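Local coordinates for deoxyribose-phosphate aldolase (Toxoplasma gondii, PDB 4EIV), which is an aldolase-family protein that folds as an eight-stranded parallel beta/alpha (TIM) barrel, at residues A[61-66]-A[87-92]. Numbering follows the deposited sequence. Where two conformers were deposited one is given.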
loop_
_atom_site.group_PDB
_atom_site.type_symbol
_atom_site.label_atom_id
_atom_site.label_comp_id
_atom_site.label_asym_id
_atom_site.label_seq_id
_atom_site.Cartn_x
_atom_site.Cartn_y
_atom_site.Cartn_z
ATOM N N SER A 61 -9.191 -15.637 -12.649
ATOM C CA SER A 61 -9.970 -16.735 -12.116
ATOM C C SER A 61 -10.612 -17.506 -13.253
ATOM O O SER A 61 -11.381 -16.945 -14.026
ATOM C CB SER A 61 -11.077 -16.253 -11.171
ATOM O OG SER A 61 -10.550 -15.595 -10.027
ATOM N N VAL A 62 -10.300 -18.789 -13.342
ATOM C CA VAL A 62 -10.904 -19.659 -14.352
ATOM C C VAL A 62 -11.317 -20.978 -13.736
ATOM O O VAL A 62 -10.875 -21.331 -12.650
ATOM C CB VAL A 62 -9.909 -19.975 -15.520
ATOM C CG1 VAL A 62 -9.615 -18.720 -16.345
ATOM C CG2 VAL A 62 -8.641 -20.593 -14.972
ATOM N N ARG A 63 -12.140 -21.736 -14.458
ATOM C CA ARG A 63 -12.436 -23.108 -14.046
ATOM C C ARG A 63 -11.167 -23.949 -14.288
ATOM O O ARG A 63 -10.303 -23.575 -15.108
ATOM C CB ARG A 63 -13.583 -23.722 -14.850
ATOM C CG ARG A 63 -14.865 -22.963 -14.839
ATOM C CD ARG A 63 -15.503 -22.787 -13.452
ATOM N NE ARG A 63 -16.824 -22.283 -13.758
ATOM C CZ ARG A 63 -17.884 -23.048 -14.059
ATOM N NH1 ARG A 63 -17.849 -24.361 -13.874
ATOM N NH2 ARG A 63 -18.998 -22.482 -14.484
ATOM N N PRO A 64 -11.028 -25.089 -13.589
ATOM C CA PRO A 64 -9.876 -25.953 -13.774
ATOM C C PRO A 64 -9.581 -26.272 -15.251
ATOM O O PRO A 64 -8.412 -26.373 -15.616
ATOM C CB PRO A 64 -10.258 -27.190 -12.971
ATOM C CG PRO A 64 -11.059 -26.626 -11.857
ATOM C CD PRO A 64 -11.871 -25.551 -12.467
ATOM N N ALA A 65 -10.613 -26.361 -16.096
ATOM C CA ALA A 65 -10.446 -26.684 -17.537
ATOM C C ALA A 65 -9.543 -25.748 -18.333
ATOM O O ALA A 65 -9.082 -26.124 -19.402
ATOM C CB ALA A 65 -11.797 -26.764 -18.223
ATOM N N PHE A 66 -9.293 -24.538 -17.835
ATOM C CA PHE A 66 -8.433 -23.590 -18.566
ATOM C C PHE A 66 -7.082 -23.292 -17.930
ATOM O O PHE A 66 -6.319 -22.499 -18.478
ATOM C CB PHE A 66 -9.198 -22.288 -18.881
ATOM C CG PHE A 66 -10.248 -22.473 -19.929
ATOM C CD1 PHE A 66 -9.895 -22.517 -21.267
ATOM C CD2 PHE A 66 -11.574 -22.655 -19.591
ATOM C CE1 PHE A 66 -10.836 -22.726 -22.246
ATOM C CE2 PHE A 66 -12.535 -22.864 -20.581
ATOM C CZ PHE A 66 -12.157 -22.903 -21.910
ATOM N N CYS A 87 -5.931 -18.496 -10.650
ATOM C CA CYS A 87 -6.701 -18.996 -9.518
ATOM C C CYS A 87 -7.816 -19.878 -10.070
ATOM O O CYS A 87 -8.645 -19.428 -10.863
ATOM C CB CYS A 87 -7.257 -17.865 -8.679
ATOM S SG CYS A 87 -8.168 -18.469 -7.254
ATOM N N ALA A 88 -7.797 -21.142 -9.667
ATOM C CA ALA A 88 -8.745 -22.139 -10.156
ATOM C C ALA A 88 -9.986 -22.186 -9.257
ATOM O O ALA A 88 -9.859 -22.406 -8.039
ATOM C CB ALA A 88 -8.099 -23.511 -10.188
ATOM N N ALA A 89 -11.157 -22.021 -9.878
ATOM C CA ALA A 89 -12.442 -22.005 -9.179
ATOM C C ALA A 89 -12.978 -23.431 -9.062
ATOM O O ALA A 89 -13.329 -24.059 -10.058
ATOM C CB ALA A 89 -13.402 -21.090 -9.951
ATOM N N VAL A 90 -13.021 -23.938 -7.835
ATOM C CA VAL A 90 -13.456 -25.328 -7.565
ATOM C C VAL A 90 -14.811 -25.316 -6.848
ATOM O O VAL A 90 -15.158 -24.363 -6.150
ATOM C CB VAL A 90 -12.395 -26.142 -6.780
ATOM C CG1 VAL A 90 -11.061 -26.126 -7.548
ATOM C CG2 VAL A 90 -12.211 -25.625 -5.353
ATOM N N ASN A 91 -15.577 -26.378 -7.081
ATOM C CA ASN A 91 -16.967 -26.517 -6.598
ATOM C C ASN A 91 -17.920 -25.523 -7.276
ATOM O O ASN A 91 -18.947 -25.211 -6.718
ATOM C CB ASN A 91 -17.081 -26.406 -5.074
ATOM C CG ASN A 91 -18.192 -27.283 -4.491
ATOM O OD1 ASN A 91 -18.751 -28.172 -5.159
ATOM N ND2 ASN A 91 -18.519 -27.033 -3.221
ATOM N N PHE A 92 -17.538 -25.028 -8.447
ATOM C CA PHE A 92 -18.339 -24.104 -9.212
ATOM C C PHE A 92 -19.208 -24.872 -10.214
ATOM O O PHE A 92 -18.846 -25.951 -10.670
ATOM C CB PHE A 92 -17.447 -23.101 -9.990
ATOM C CG PHE A 92 -17.066 -21.858 -9.214
ATOM C CD1 PHE A 92 -17.390 -20.597 -9.703
ATOM C CD2 PHE A 92 -16.352 -21.968 -8.022
ATOM C CE1 PHE A 92 -17.031 -19.454 -8.999
ATOM C CE2 PHE A 92 -15.973 -20.821 -7.319
ATOM C CZ PHE A 92 -16.327 -19.578 -7.806
#
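R63 and F92 bring the two flat groups of this contact together without stacking. F92 CB stands 3.7 Å off one face of the R63 guanidinium, nearer its margin than its middle, while the guanidinium and ring planes are turned 41° apart. The A89 methyl carbon CB lies against the middle of one face of the F92 ring, 3.5 Å from its plane, and the V90 carbonyl carbon borders the rim. With a single methyl, A89 leaves room for the ring, which folds back over the end of the strand that F92 follows. R63 starts out pointing away from 87-92, but its chain bends at chi2 (-61°) and brings the guanidinium back across F92 CB; it is long enough for NE also to donate to the L35 carbonyl.

The backbones that carry these side chains pair as parallel strands. V62 N donates to C87 O at 3.0 Å, and V62 O in turn accepts from A89 N at 2.9 Å with an N-H...O angle of 166°. The same carbonyls receive longer CA-H...O contacts from S61 and A88. P64 follows where the pairing stops: lacking an N-H, it sets CD against A89 O at 3.2 Å and lays CG near V90 CG1, an apolar touch at 4.3 Å.

S61 and C87, both small, face the barrel interior, where the S61 hydroxyl is hydrogen-bonded to E118 of strand 116-120. V62, beta-branched and suited to an extended strand, shares the outer, helix-facing side with A88, whose short side chain permits close packing on A109 of helix 99-111. Strands 59-62 and 85-90, joined through helix 67-74 in a beta-alpha-beta unit, are neighbouring staves of the barrel, flanked by strands 30-34 and 116-120.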